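Local coordinates for protein cAMP factor (Mobiluncus curtisii, PDB 6JLC) that probably acts as a secreted pore-forming toxin of the CAMP factor family, contributing to the lysis of red blood cells, at residues Thr75-Glu80 with Met112-Ile117; Val85-Asn90 with Ala133-Val138; Ile71-His76 with Tyr122-Ser127; Gln29-Lys34 with Leu158-Trp163. One frame throughout, in Å; residues are numbered along the deposited sequence.

Contact 1. Residues Thr75-Glu80 with Met112-Ile117; sequences THLIVE and MRVANI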
loop_
_atom_site.group_PDB
_atom_site.type_symbol
_atom_site.label_atom_id
_atom_site.label_comp_id
_atom_site.label_asym_id
_atom_site.label_seq_id
_atom_site.Cartn_x
_atom_site.Cartn_y
_atom_site.Cartn_z
ATOM N N THR A 75 -3.564 12.174 -15.506
ATOM C CA THR A 75 -3.812 12.593 -14.127
ATOM C C THR A 75 -4.881 11.721 -13.485
ATOM O O THR A 75 -4.690 11.195 -12.383
ATOM C CB THR A 75 -4.227 14.069 -14.094
ATOM O OG1 THR A 75 -3.133 14.886 -14.540
ATOM C CG2 THR A 75 -4.631 14.491 -12.695
ATOM N N HIS A 76 -6.021 11.560 -14.164
ATOM C CA HIS A 76 -7.085 10.721 -13.623
ATOM C C HIS A 76 -6.615 9.290 -13.401
ATOM O O HIS A 76 -7.022 8.649 -12.427
ATOM C CB HIS A 76 -8.308 10.747 -14.537
ATOM C CG HIS A 76 -8.907 12.110 -14.663
ATOM N ND1 HIS A 76 -9.385 12.613 -15.857
ATOM C CD2 HIS A 76 -9.056 13.101 -13.753
ATOM C CE1 HIS A 76 -9.832 13.841 -15.665
ATOM N NE2 HIS A 76 -9.637 14.165 -14.397
ATOM N N LEU A 77 -5.757 8.769 -14.285
ATOM C CA LEU A 77 -5.317 7.383 -14.119
ATOM C C LEU A 77 -4.382 7.228 -12.915
ATOM O O LEU A 77 -4.494 6.257 -12.154
ATOM C CB LEU A 77 -4.654 6.877 -15.403
ATOM C CG LEU A 77 -4.166 5.414 -15.410
ATOM C CD1 LEU A 77 -5.257 4.425 -14.990
ATOM C CD2 LEU A 77 -3.672 5.060 -16.819
ATOM N N ILE A 78 -3.457 8.173 -12.714
ATOM C CA ILE A 78 -2.618 8.101 -11.520
ATOM C C ILE A 78 -3.476 8.154 -10.263
ATOM O O ILE A 78 -3.262 7.381 -9.319
ATOM C CB ILE A 78 -1.547 9.208 -11.542
ATOM C CG1 ILE A 78 -0.543 8.886 -12.657
ATOM C CG2 ILE A 78 -0.822 9.272 -10.202
ATOM C CD1 ILE A 78 0.667 9.774 -12.705
ATOM N N VAL A 79 -4.487 9.031 -10.240
ATOM C CA VAL A 79 -5.367 9.105 -9.076
ATOM C C VAL A 79 -6.075 7.775 -8.868
ATOM O O VAL A 79 -6.193 7.281 -7.741
ATOM C CB VAL A 79 -6.364 10.269 -9.238
ATOM C CG1 VAL A 79 -7.501 10.168 -8.225
ATOM C CG2 VAL A 79 -5.618 11.600 -9.129
ATOM N N GLU A 80 -6.528 7.161 -9.964
ATOM C CA GLU A 80 -7.242 5.894 -9.876
ATOM C C GLU A 80 -6.338 4.780 -9.376
ATOM O O GLU A 80 -6.790 3.900 -8.632
ATOM C CB GLU A 80 -7.810 5.515 -11.244
ATOM C CG GLU A 80 -8.898 4.440 -11.156
ATOM C CD GLU A 80 -10.163 4.990 -10.518
ATOM O OE1 GLU A 80 -10.410 6.205 -10.672
ATOM O OE2 GLU A 80 -10.912 4.216 -9.882
ATOM N N MET A 112 2.190 0.800 -16.729
ATOM C CA MET A 112 2.888 0.748 -18.012
ATOM C C MET A 112 2.236 1.688 -19.022
ATOM O O MET A 112 2.931 2.394 -19.763
ATOM C CB MET A 112 2.924 -0.688 -18.550
ATOM C CG MET A 112 3.642 -1.685 -17.644
ATOM S SD MET A 112 5.353 -1.196 -17.307
ATOM C CE MET A 112 6.075 -1.337 -18.944
ATOM N N ARG A 113 0.901 1.737 -19.040
ATOM C CA ARG A 113 0.212 2.618 -19.984
ATOM C C ARG A 113 0.428 4.087 -19.636
ATOM O O ARG A 113 0.705 4.906 -20.517
ATOM C CB ARG A 113 -1.285 2.294 -20.025
ATOM C CG ARG A 113 -2.030 2.901 -21.221
ATOM C CD ARG A 113 -1.476 2.378 -22.542
ATOM N NE ARG A 113 -1.952 1.014 -22.794
ATOM C CZ ARG A 113 -1.555 0.234 -23.802
ATOM N NH1 ARG A 113 -0.658 0.666 -24.686
ATOM N NH2 ARG A 113 -2.059 -0.997 -23.921
ATOM N N VAL A 114 0.291 4.455 -18.356
ATOM C CA VAL A 114 0.394 5.879 -18.036
ATOM C C VAL A 114 1.803 6.411 -18.305
ATOM O O VAL A 114 1.976 7.612 -18.557
ATOM C CB VAL A 114 -0.072 6.133 -16.587
ATOM C CG1 VAL A 114 1.027 5.820 -15.594
ATOM C CG2 VAL A 114 -0.576 7.580 -16.425
ATOM N N ALA A 115 2.816 5.543 -18.295
ATOM C CA ALA A 115 4.182 5.941 -18.603
ATOM C C ALA A 115 4.504 5.862 -20.090
ATOM O O ALA A 115 5.586 6.302 -20.501
ATOM C CB ALA A 115 5.172 5.064 -17.840
ATOM N N ASN A 116 3.594 5.330 -20.896
ATOM C CA ASN A 116 3.877 5.011 -22.293
ATOM C C ASN A 116 3.772 6.283 -23.137
ATOM O O ASN A 116 2.722 6.933 -23.148
ATOM C CB ASN A 116 2.891 3.936 -22.764
ATOM C CG ASN A 116 3.282 3.305 -24.092
ATOM O OD1 ASN A 116 3.614 4.007 -25.047
ATOM N ND2 ASN A 116 3.231 1.973 -24.161
ATOM N N ILE A 117 4.851 6.648 -23.838
ATOM C CA ILE A 117 4.823 7.852 -24.661
ATOM C C ILE A 117 3.829 7.758 -25.817
ATOM O O ILE A 117 3.489 8.785 -26.411
ATOM C CB ILE A 117 6.232 8.194 -25.185
ATOM C CG1 ILE A 117 6.834 6.972 -25.889
ATOM C CG2 ILE A 117 7.102 8.698 -24.027
ATOM C CD1 ILE A 117 7.530 7.291 -27.159
#
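L77 of helix 68-91 meets V114, near the C-terminal end of helix 97-114, in a small apolar contact. The leucine touches through one branch: its CD2 lies 3.8 Å from V114 CB and 4.0 Å from V114 CG2. This end is delivered by a first torsion that sets CG of L77 anti to its own backbone N (chi1 -178°). I78, one residue on, adds a second apolar touch at a different angle, its CG1 standing 4.0 Å from V114 CG2, with the two side chains crossing at about a right angle. The CG2 methyl is thus shared by both neighbours, and L77 alone of the two also reaches CB. The compact, beta-branched valine suits a site where CA of L77 and CA of V114 are 7.1 Å apart.

Between the two segments there is no hydrogen bond; the polar tie comes from R74, just earlier on helix 68-91, which reaches backbone carbonyls at and just after V114. Within the second segment N116 N bonds R113 O.

The contact joins two successive helices of the helical bundle, and helix 121-139 packs on L77 through L124, S127 and I128. All three touching residues are buried, which implies a small apolar junction, probably favoured by the exclusion of water.

Contact 2. Residues Val85-Asn90 with Ala133-Val138; sequences VDKSAN and ATYERV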
loop_
_atom_site.group_PDB
_atom_site.type_symbol
_atom_site.label_atom_id
_atom_site.label_comp_id
_atom_site.label_asym_id
_atom_site.label_seq_id
_atom_site.Cartn_x
_atom_site.Cartn_y
_atom_site.Cartn_z
ATOM N N VAL A 85 -5.151 0.847 -5.149
ATOM C CA VAL A 85 -4.208 0.199 -4.248
ATOM C C VAL A 85 -4.611 0.454 -2.800
ATOM O O VAL A 85 -4.503 -0.432 -1.947
ATOM C CB VAL A 85 -2.780 0.691 -4.549
ATOM C CG1 VAL A 85 -1.796 0.214 -3.488
ATOM C CG2 VAL A 85 -2.324 0.211 -5.942
ATOM N N ASP A 86 -5.110 1.658 -2.510
ATOM C CA ASP A 86 -5.557 1.983 -1.155
ATOM C C ASP A 86 -6.730 1.095 -0.746
ATOM O O ASP A 86 -6.734 0.511 0.344
ATOM C CB ASP A 86 -5.935 3.467 -1.091
ATOM C CG ASP A 86 -5.889 4.043 0.330
ATOM O OD1 ASP A 86 -5.253 3.456 1.219
ATOM O OD2 ASP A 86 -6.490 5.109 0.542
ATOM N N LYS A 87 -7.739 0.981 -1.612
ATOM C CA LYS A 87 -8.881 0.128 -1.288
ATOM C C LYS A 87 -8.450 -1.322 -1.152
ATOM O O LYS A 87 -8.916 -2.041 -0.258
ATOM C CB LYS A 87 -9.964 0.245 -2.361
ATOM C CG LYS A 87 -10.664 1.576 -2.370
ATOM C CD LYS A 87 -12.028 1.448 -2.995
ATOM C CE LYS A 87 -11.912 1.144 -4.463
ATOM N NZ LYS A 87 -13.246 1.208 -5.109
ATOM N N SER A 88 -7.579 -1.778 -2.052
ATOM C CA SER A 88 -7.121 -3.160 -2.002
ATOM C C SER A 88 -6.406 -3.453 -0.688
ATOM O O SER A 88 -6.704 -4.448 -0.013
ATOM C CB SER A 88 -6.197 -3.438 -3.172
ATOM O OG SER A 88 -5.586 -4.698 -3.001
ATOM N N ALA A 89 -5.460 -2.584 -0.316
ATOM C CA ALA A 89 -4.688 -2.780 0.908
ATOM C C ALA A 89 -5.594 -2.818 2.130
ATOM O O ALA A 89 -5.367 -3.597 3.062
ATOM C CB ALA A 89 -3.649 -1.665 1.054
ATOM N N ASN A 90 -6.635 -1.992 2.137
ATOM C CA ASN A 90 -7.488 -1.865 3.305
ATOM C C ASN A 90 -8.601 -2.899 3.353
ATOM O O ASN A 90 -9.027 -3.272 4.451
ATOM C CB ASN A 90 -8.082 -0.458 3.355
ATOM C CG ASN A 90 -7.022 0.597 3.610
ATOM O OD1 ASN A 90 -6.137 0.404 4.442
ATOM N ND2 ASN A 90 -7.088 1.701 2.878
ATOM N N ALA A 133 -13.195 -2.271 -12.818
ATOM C CA ALA A 133 -13.808 -3.568 -13.080
ATOM C C ALA A 133 -13.062 -4.676 -12.353
ATOM O O ALA A 133 -13.680 -5.616 -11.826
ATOM C CB ALA A 133 -13.836 -3.836 -14.582
ATOM N N THR A 134 -11.732 -4.581 -12.311
ATOM C CA THR A 134 -10.944 -5.625 -11.670
ATOM C C THR A 134 -11.150 -5.604 -10.164
ATOM O O THR A 134 -11.331 -6.660 -9.546
ATOM C CB THR A 134 -9.463 -5.469 -12.023
ATOM O OG1 THR A 134 -9.313 -5.567 -13.449
ATOM C CG2 THR A 134 -8.644 -6.579 -11.381
ATOM N N TYR A 135 -11.152 -4.415 -9.564
ATOM C CA TYR A 135 -11.411 -4.331 -8.132
ATOM C C TYR A 135 -12.771 -4.918 -7.789
ATOM O O TYR A 135 -12.900 -5.703 -6.842
ATOM C CB TYR A 135 -11.332 -2.893 -7.643
ATOM C CG TYR A 135 -11.552 -2.842 -6.149
ATOM C CD1 TYR A 135 -10.487 -3.018 -5.272
ATOM C CD2 TYR A 135 -12.831 -2.687 -5.612
ATOM C CE1 TYR A 135 -10.684 -3.004 -3.899
ATOM C CE2 TYR A 135 -13.032 -2.682 -4.243
ATOM C CZ TYR A 135 -11.953 -2.843 -3.398
ATOM O OH TYR A 135 -12.142 -2.829 -2.038
ATOM N N GLU A 136 -13.808 -4.515 -8.531
ATOM C CA GLU A 136 -15.147 -5.018 -8.242
ATOM C C GLU A 136 -15.207 -6.532 -8.388
ATOM O O GLU A 136 -15.817 -7.214 -7.558
ATOM C CB GLU A 136 -16.177 -4.342 -9.146
ATOM C CG GLU A 136 -17.606 -4.715 -8.788
ATOM C CD GLU A 136 -18.608 -4.291 -9.838
ATOM O OE1 GLU A 136 -19.132 -3.160 -9.739
ATOM O OE2 GLU A 136 -18.874 -5.088 -10.762
ATOM N N ARG A 137 -14.547 -7.087 -9.413
ATOM C CA ARG A 137 -14.578 -8.534 -9.608
ATOM C C ARG A 137 -13.899 -9.270 -8.455
ATOM O O ARG A 137 -14.479 -10.177 -7.850
ATOM C CB ARG A 137 -13.917 -8.912 -10.930
ATOM C CG ARG A 137 -13.940 -10.414 -11.200
ATOM C CD ARG A 137 -12.996 -10.803 -12.324
ATOM N NE ARG A 137 -12.695 -9.670 -13.185
ATOM C CZ ARG A 137 -11.468 -9.265 -13.477
ATOM N NH1 ARG A 137 -10.415 -9.912 -12.976
ATOM N NH2 ARG A 137 -11.297 -8.215 -14.272
ATOM N N VAL A 138 -12.648 -8.915 -8.151
ATOM C CA VAL A 138 -11.904 -9.712 -7.176
ATOM C C VAL A 138 -12.411 -9.477 -5.760
ATOM O O VAL A 138 -12.097 -10.270 -4.864
ATOM C CB VAL A 138 -10.388 -9.440 -7.261
ATOM C CG1 VAL A 138 -9.910 -9.598 -8.716
ATOM C CG2 VAL A 138 -10.061 -8.057 -6.709
#
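The ring of Y135 carries K87 over one face: K87 CE sits 4.0 Å from the centroid of the Y135 ring, 11° off the normal, making a CH-pi contact. The amine has moved on toward the rim, with K87 NZ 4.3 Å from the same centroid and 28° off the normal, an off-centre cation-pi interaction. K87 CB lies past the rim at the hydroxyl end, 3.7 Å from Y135 CE1, and the backbone S88 N approaches that carbon obliquely at 3.8 Å. From there the bend at chi3 (-68°) helps carry CE over the ring. A long, flexible hydrocarbon ending in a charge suits this exposed place.

The two helices, 68-91 and 121-139, belong to the all-helical bundle of the CAMP factor. Helix 97-114 lies between them in sequence and lines the inner side, where its L103 touches both S88 and T134. Tyrosine suits the boundary, since its ring can pack on aliphatic carbons while its hydroxyl can still find a hydrogen-bonding partner. That OH is bonded to N91 ND2, just beyond the end of the 85-90 segment, and the ring also meets L92. Within helix 68-91, N90 ND2 makes a weak bond of 3.0 Å to D86 OD1.

Contact 3. Residues Ile71-His76 with Tyr122-Ser127; sequences IMARTH and YQLNDS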
loop_
_atom_site.group_PDB
_atom_site.type_symbol
_atom_site.label_atom_id
_atom_site.label_comp_id
_atom_site.label_asym_id
_atom_site.label_seq_id
_atom_site.Cartn_x
_atom_site.Cartn_y
_atom_site.Cartn_z
ATOM N N ILE A 71 -3.124 15.029 -20.860
ATOM C CA ILE A 71 -2.536 15.277 -19.544
ATOM C C ILE A 71 -3.548 14.972 -18.444
ATOM O O ILE A 71 -3.198 14.422 -17.390
ATOM C CB ILE A 71 -2.003 16.725 -19.454
ATOM C CG1 ILE A 71 -0.780 16.922 -20.364
ATOM C CG2 ILE A 71 -1.600 17.073 -18.032
ATOM C CD1 ILE A 71 0.545 16.357 -19.800
ATOM N N MET A 72 -4.819 15.313 -18.667
ATOM C CA MET A 72 -5.827 15.078 -17.640
ATOM C C MET A 72 -6.206 13.601 -17.559
ATOM O O MET A 72 -6.530 13.105 -16.475
ATOM C CB MET A 72 -7.069 15.941 -17.898
ATOM C CG MET A 72 -6.889 17.412 -17.573
ATOM S SD MET A 72 -6.147 17.691 -15.942
ATOM C CE MET A 72 -7.334 16.894 -14.863
ATOM N N ALA A 73 -6.196 12.889 -18.691
ATOM C CA ALA A 73 -6.416 11.445 -18.639
ATOM C C ALA A 73 -5.296 10.752 -17.858
ATOM O O ALA A 73 -5.563 9.856 -17.046
ATOM C CB ALA A 73 -6.540 10.873 -20.060
ATOM N N ARG A 74 -4.037 11.163 -18.072
ATOM C CA ARG A 74 -2.948 10.601 -17.269
ATOM C C ARG A 74 -3.130 10.940 -15.793
ATOM O O ARG A 74 -2.876 10.103 -14.916
ATOM C CB ARG A 74 -1.582 11.099 -17.760
ATOM C CG ARG A 74 -1.146 10.566 -19.136
ATOM C CD ARG A 74 0.357 10.818 -19.429
ATOM N NE ARG A 74 0.698 10.824 -20.873
ATOM C CZ ARG A 74 1.164 9.784 -21.556
ATOM N NH1 ARG A 74 1.335 8.611 -20.969
ATOM N NH2 ARG A 74 1.451 9.905 -22.845
ATOM N N THR A 75 -3.564 12.174 -15.506
ATOM C CA THR A 75 -3.812 12.593 -14.127
ATOM C C THR A 75 -4.881 11.721 -13.485
ATOM O O THR A 75 -4.690 11.195 -12.383
ATOM C CB THR A 75 -4.227 14.069 -14.094
ATOM O OG1 THR A 75 -3.133 14.886 -14.540
ATOM C CG2 THR A 75 -4.631 14.491 -12.695
ATOM N N HIS A 76 -6.021 11.560 -14.164
ATOM C CA HIS A 76 -7.085 10.721 -13.623
ATOM C C HIS A 76 -6.615 9.290 -13.401
ATOM O O HIS A 76 -7.022 8.649 -12.427
ATOM C CB HIS A 76 -8.308 10.747 -14.537
ATOM C CG HIS A 76 -8.907 12.110 -14.663
ATOM N ND1 HIS A 76 -9.385 12.613 -15.857
ATOM C CD2 HIS A 76 -9.056 13.101 -13.753
ATOM C CE1 HIS A 76 -9.832 13.841 -15.665
ATOM N NE2 HIS A 76 -9.637 14.165 -14.397
ATOM N N TYR A 122 -8.137 7.277 -25.131
ATOM C CA TYR A 122 -8.967 6.077 -25.039
ATOM C C TYR A 122 -8.303 5.015 -24.170
ATOM O O TYR A 122 -8.962 4.391 -23.328
ATOM C CB TYR A 122 -9.249 5.516 -26.441
ATOM C CG TYR A 122 -10.112 6.398 -27.318
ATOM C CD1 TYR A 122 -10.946 7.358 -26.767
ATOM C CD2 TYR A 122 -10.108 6.254 -28.707
ATOM C CE1 TYR A 122 -11.745 8.159 -27.561
ATOM C CE2 TYR A 122 -10.906 7.052 -29.511
ATOM C CZ TYR A 122 -11.725 8.001 -28.928
ATOM O OH TYR A 122 -12.524 8.806 -29.707
ATOM N N GLN A 123 -6.999 4.796 -24.362
ATOM C CA GLN A 123 -6.309 3.739 -23.633
ATOM C C GLN A 123 -6.217 4.067 -22.154
ATOM O O GLN A 123 -6.424 3.196 -21.299
ATOM C CB GLN A 123 -4.910 3.530 -24.207
ATOM C CG GLN A 123 -4.918 2.945 -25.602
ATOM C CD GLN A 123 -3.547 2.968 -26.237
ATOM O OE1 GLN A 123 -2.708 3.818 -25.916
ATOM N NE2 GLN A 123 -3.315 2.032 -27.163
ATOM N N LEU A 124 -5.890 5.321 -21.838
ATOM C CA LEU A 124 -5.801 5.728 -20.444
ATOM C C LEU A 124 -7.157 5.632 -19.761
ATOM O O LEU A 124 -7.256 5.182 -18.609
ATOM C CB LEU A 124 -5.242 7.153 -20.361
ATOM C CG LEU A 124 -3.836 7.329 -20.941
ATOM C CD1 LEU A 124 -3.549 8.798 -21.176
ATOM C CD2 LEU A 124 -2.767 6.728 -20.025
ATOM N N ASN A 125 -8.219 6.074 -20.443
ATOM C CA ASN A 125 -9.555 5.952 -19.876
ATOM C C ASN A 125 -9.951 4.487 -19.727
ATOM O O ASN A 125 -10.611 4.109 -18.750
ATOM C CB ASN A 125 -10.576 6.690 -20.752
ATOM C CG ASN A 125 -10.480 8.196 -20.602
ATOM O OD1 ASN A 125 -9.946 8.694 -19.613
ATOM N ND2 ASN A 125 -11.013 8.925 -21.570
ATOM N N ASP A 126 -9.553 3.646 -20.688
ATOM C CA ASP A 126 -9.863 2.224 -20.572
ATOM C C ASP A 126 -9.097 1.584 -19.412
ATOM O O ASP A 126 -9.594 0.632 -18.793
ATOM C CB ASP A 126 -9.569 1.509 -21.893
ATOM C CG ASP A 126 -10.613 1.812 -22.968
ATOM O OD1 ASP A 126 -11.672 2.396 -22.648
ATOM O OD2 ASP A 126 -10.369 1.477 -24.138
ATOM N N SER A 127 -7.902 2.085 -19.100
ATOM C CA SER A 127 -7.187 1.597 -17.917
ATOM C C SER A 127 -7.933 1.942 -16.634
ATOM O O SER A 127 -7.993 1.127 -15.702
ATOM C CB SER A 127 -5.767 2.163 -17.874
ATOM O OG SER A 127 -5.040 1.741 -19.019
HETATM O O HOH W 1 -9.841 11.161 -18.484
#
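A73 and L124 bring helices 68-91 and 121-139 together, the A73 CB methyl lying 3.8 Å from L124 CD1. Alanine suits the spot because its single carbon lets the backbones close in, with CA of A73 only 6.0 Å from CA of L124. The next residue on the same helix, R74, meets this CD1 through its CG, 3.6 Å away, so the leucine methyl packs against both residues. A first torsion with CG anti to the carbonyl carbon (chi1 -61°) turns L124 onto this pair, and its side chain also reaches L70 and L77.

Beside this apolar patch a water joins the helices. It donates to N125 OD1 over 2.7 Å and lies 3.0 Å from H76 ND1, in the plane of the imidazole at its edge. Asparagine and histidine suit this solvent-facing rim because both offer polar atoms that a bridging water can link.

Farther out, the R74 chain runs extended from CG to NE, and its NH1 bonds the carbonyls of V114 and N116, near the C-terminal end of helix 97-114; the charge may offset the negative pole there. T75 OG1 bonds I71 O at 2.9 Å, approaching from the carbonyl face opposite to that used by T75 N.

The segment axes come within 9.0 Å at an angle of 17°. Such a shallow, nearly parallel crossing between helices separated by one intervening helix is characteristic of an up-and-down helical bundle, here that of the CAMP factor.

Contact 4. Residues Gln29-Lys34 with Leu158-Trp163; sequences QSEEPK and LNKAIW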
loop_
_atom_site.group_PDB
_atom_site.type_symbol
_atom_site.label_atom_id
_atom_site.label_comp_id
_atom_site.label_asym_id
_atom_site.label_seq_id
_atom_site.Cartn_x
_atom_site.Cartn_y
_atom_site.Cartn_z
ATOM N N GLN A 29 3.475 1.232 -0.044
ATOM C CA GLN A 29 4.668 0.508 -0.474
ATOM C C GLN A 29 5.592 0.238 0.705
ATOM O O GLN A 29 6.217 -0.827 0.789
ATOM C CB GLN A 29 5.402 1.299 -1.554
ATOM C CG GLN A 29 6.747 0.719 -1.939
ATOM C CD GLN A 29 7.512 1.622 -2.888
ATOM O OE1 GLN A 29 7.706 2.812 -2.616
ATOM N NE2 GLN A 29 7.953 1.062 -4.006
ATOM N N SER A 30 5.689 1.204 1.618
ATOM C CA SER A 30 6.465 1.031 2.841
ATOM C C SER A 30 5.937 -0.134 3.674
ATOM O O SER A 30 6.716 -0.898 4.252
ATOM C CB SER A 30 6.430 2.333 3.642
ATOM O OG SER A 30 6.629 2.098 5.019
ATOM N N GLU A 31 4.615 -0.292 3.738
ATOM C CA GLU A 31 4.038 -1.337 4.576
ATOM C C GLU A 31 3.973 -2.689 3.875
ATOM O O GLU A 31 3.958 -3.730 4.546
ATOM C CB GLU A 31 2.638 -0.927 5.032
ATOM C CG GLU A 31 2.625 0.079 6.158
ATOM C CD GLU A 31 1.322 0.842 6.212
ATOM O OE1 GLU A 31 0.465 0.603 5.333
ATOM O OE2 GLU A 31 1.146 1.667 7.136
ATOM N N GLU A 32 3.908 -2.714 2.540
ATOM C CA GLU A 32 3.725 -3.961 1.803
ATOM C C GLU A 32 4.688 -4.009 0.615
ATOM O O GLU A 32 4.269 -4.091 -0.536
ATOM C CB GLU A 32 2.268 -4.097 1.348
ATOM C CG GLU A 32 1.252 -3.842 2.484
ATOM C CD GLU A 32 0.014 -4.724 2.409
ATOM O OE1 GLU A 32 -1.108 -4.179 2.330
ATOM O OE2 GLU A 32 0.163 -5.966 2.427
ATOM N N PRO A 33 6.001 -3.995 0.887
ATOM C CA PRO A 33 6.974 -3.822 -0.219
ATOM C C PRO A 33 6.968 -4.939 -1.245
ATOM O O PRO A 33 7.345 -4.706 -2.402
ATOM C CB PRO A 33 8.323 -3.757 0.516
ATOM C CG PRO A 33 8.084 -4.480 1.810
ATOM C CD PRO A 33 6.669 -4.140 2.194
ATOM N N LYS A 34 6.580 -6.151 -0.860
ATOM C CA LYS A 34 6.556 -7.280 -1.775
ATOM C C LYS A 34 5.195 -7.465 -2.440
ATOM O O LYS A 34 4.974 -8.493 -3.089
ATOM C CB LYS A 34 6.966 -8.559 -1.036
ATOM C CG LYS A 34 8.424 -8.581 -0.558
ATOM C CD LYS A 34 8.689 -9.828 0.290
ATOM C CE LYS A 34 10.166 -9.997 0.618
ATOM N NZ LYS A 34 10.398 -11.203 1.472
ATOM N N LEU A 158 1.055 -9.098 10.194
ATOM C CA LEU A 158 1.856 -9.613 11.286
ATOM C C LEU A 158 3.082 -8.713 11.488
ATOM O O LEU A 158 3.439 -8.378 12.571
ATOM C CB LEU A 158 2.286 -11.023 11.014
ATOM C CG LEU A 158 3.285 -11.628 11.962
ATOM C CD1 LEU A 158 2.869 -11.460 13.398
ATOM C CD2 LEU A 158 3.583 -13.051 11.641
ATOM N N ASN A 159 3.690 -8.320 10.395
ATOM C CA ASN A 159 4.843 -7.445 10.465
ATOM C C ASN A 159 4.482 -6.127 11.080
ATOM O O ASN A 159 5.211 -5.593 11.841
ATOM C CB ASN A 159 5.503 -7.262 9.117
ATOM C CG ASN A 159 6.978 -6.958 9.237
ATOM O OD1 ASN A 159 7.560 -6.292 8.424
ATOM N ND2 ASN A 159 7.556 -7.447 10.259
ATOM N N LYS A 160 3.322 -5.610 10.729
ATOM C CA LYS A 160 2.862 -4.366 11.341
ATOM C C LYS A 160 2.708 -4.513 12.851
ATOM O O LYS A 160 3.096 -3.616 13.614
ATOM C CB LYS A 160 1.542 -3.925 10.705
ATOM C CG LYS A 160 1.271 -2.430 10.837
ATOM C CD LYS A 160 0.234 -1.949 9.826
ATOM C CE LYS A 160 0.786 -1.986 8.403
ATOM N NZ LYS A 160 -0.252 -2.373 7.408
ATOM N N ALA A 161 2.144 -5.639 13.304
ATOM C CA ALA A 161 2.002 -5.875 14.738
ATOM C C ALA A 161 3.363 -5.989 15.418
ATOM O O ALA A 161 3.553 -5.477 16.527
ATOM C CB ALA A 161 1.160 -7.136 14.987
ATOM N N ILE A 162 4.329 -6.647 14.763
ATOM C CA ILE A 162 5.672 -6.733 15.329
ATOM C C ILE A 162 6.257 -5.338 15.499
ATOM O O ILE A 162 6.781 -4.982 16.562
ATOM C CB ILE A 162 6.577 -7.611 14.437
ATOM C CG1 ILE A 162 6.085 -9.067 14.450
ATOM C CG2 ILE A 162 8.062 -7.489 14.849
ATOM C CD1 ILE A 162 6.753 -9.946 13.393
ATOM N N TRP A 163 6.183 -4.526 14.447
ATOM C CA TRP A 163 6.773 -3.194 14.527
ATOM C C TRP A 163 6.016 -2.319 15.514
ATOM O O TRP A 163 6.634 -1.596 16.303
ATOM C CB TRP A 163 6.815 -2.558 13.143
ATOM C CG TRP A 163 7.995 -3.015 12.385
ATOM C CD1 TRP A 163 8.010 -3.873 11.322
ATOM C CD2 TRP A 163 9.360 -2.670 12.648
ATOM N NE1 TRP A 163 9.303 -4.072 10.898
ATOM C CE2 TRP A 163 10.151 -3.343 11.695
ATOM C CE3 TRP A 163 9.989 -1.848 13.595
ATOM C CZ2 TRP A 163 11.545 -3.220 11.656
ATOM C CZ3 TRP A 163 11.378 -1.730 13.558
ATOM C CH2 TRP A 163 12.135 -2.411 12.595
HETATM O O HOH W 2 -1.412 -1.758 4.462
#
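E31 and K160 meet closely through carbon and only distantly through charge. On the packed side K160 CE lies 3.6 Å from E31 CG, and the E31 carboxylate carbon CD is equally near that methylene. The lysine starts with CG anti to its backbone N (chi1 -157°) and then bends at chi3 and chi4, so that its end passes obliquely over the glutamate chain.

The looser side is electrostatic. E31 OE1 and K160 NZ are 3.7 Å apart, a long salt bridge, and a water fills in beside them. This water donates to E31 OE1 at 3.1 Å and to E32 OE1 at 3.2 Å, while K160 NZ gives it a weak bond. Long charged side chains suit such a surface contact, since they can reach from one helix to the other and remain hydrated. R93 lies close to K160; E32 forms a long, weak ion pair with R93 and also has the like-charged D156 nearby.

E31 ends helix 8-31, E32 being the first residue to leave helical backbone angles. On the other side, helix 152-173 packs its L158 and I162 against helices 179-197 and 203-222, so the contact touches the flank of that three-helix group, while Q29 rests on helix 41-59.

From the N terminus, the 29-34 segment opens the widest loop, which contact 4 closes at 158-163; the other three contacts nest inside it. Helix 68-91 then starts contacts 3, 1 and 2 in turn, with contacts 1 and 3 sharing T75 and H76. Contact 1 closes first, on helix 97-114, followed by contact 3 and then contact 2 on helix 121-139. Contact 2 crosses both of the others along the chain. Contacts 1 and 3 lie side by side, their centres 6 Å apart, whereas contacts 2 and 3 pin the same helix pair at centres 19 Å apart. Contact 4 joins this N-terminal bundle to the C-terminal helices, and its E32 touches A89 of contact 2.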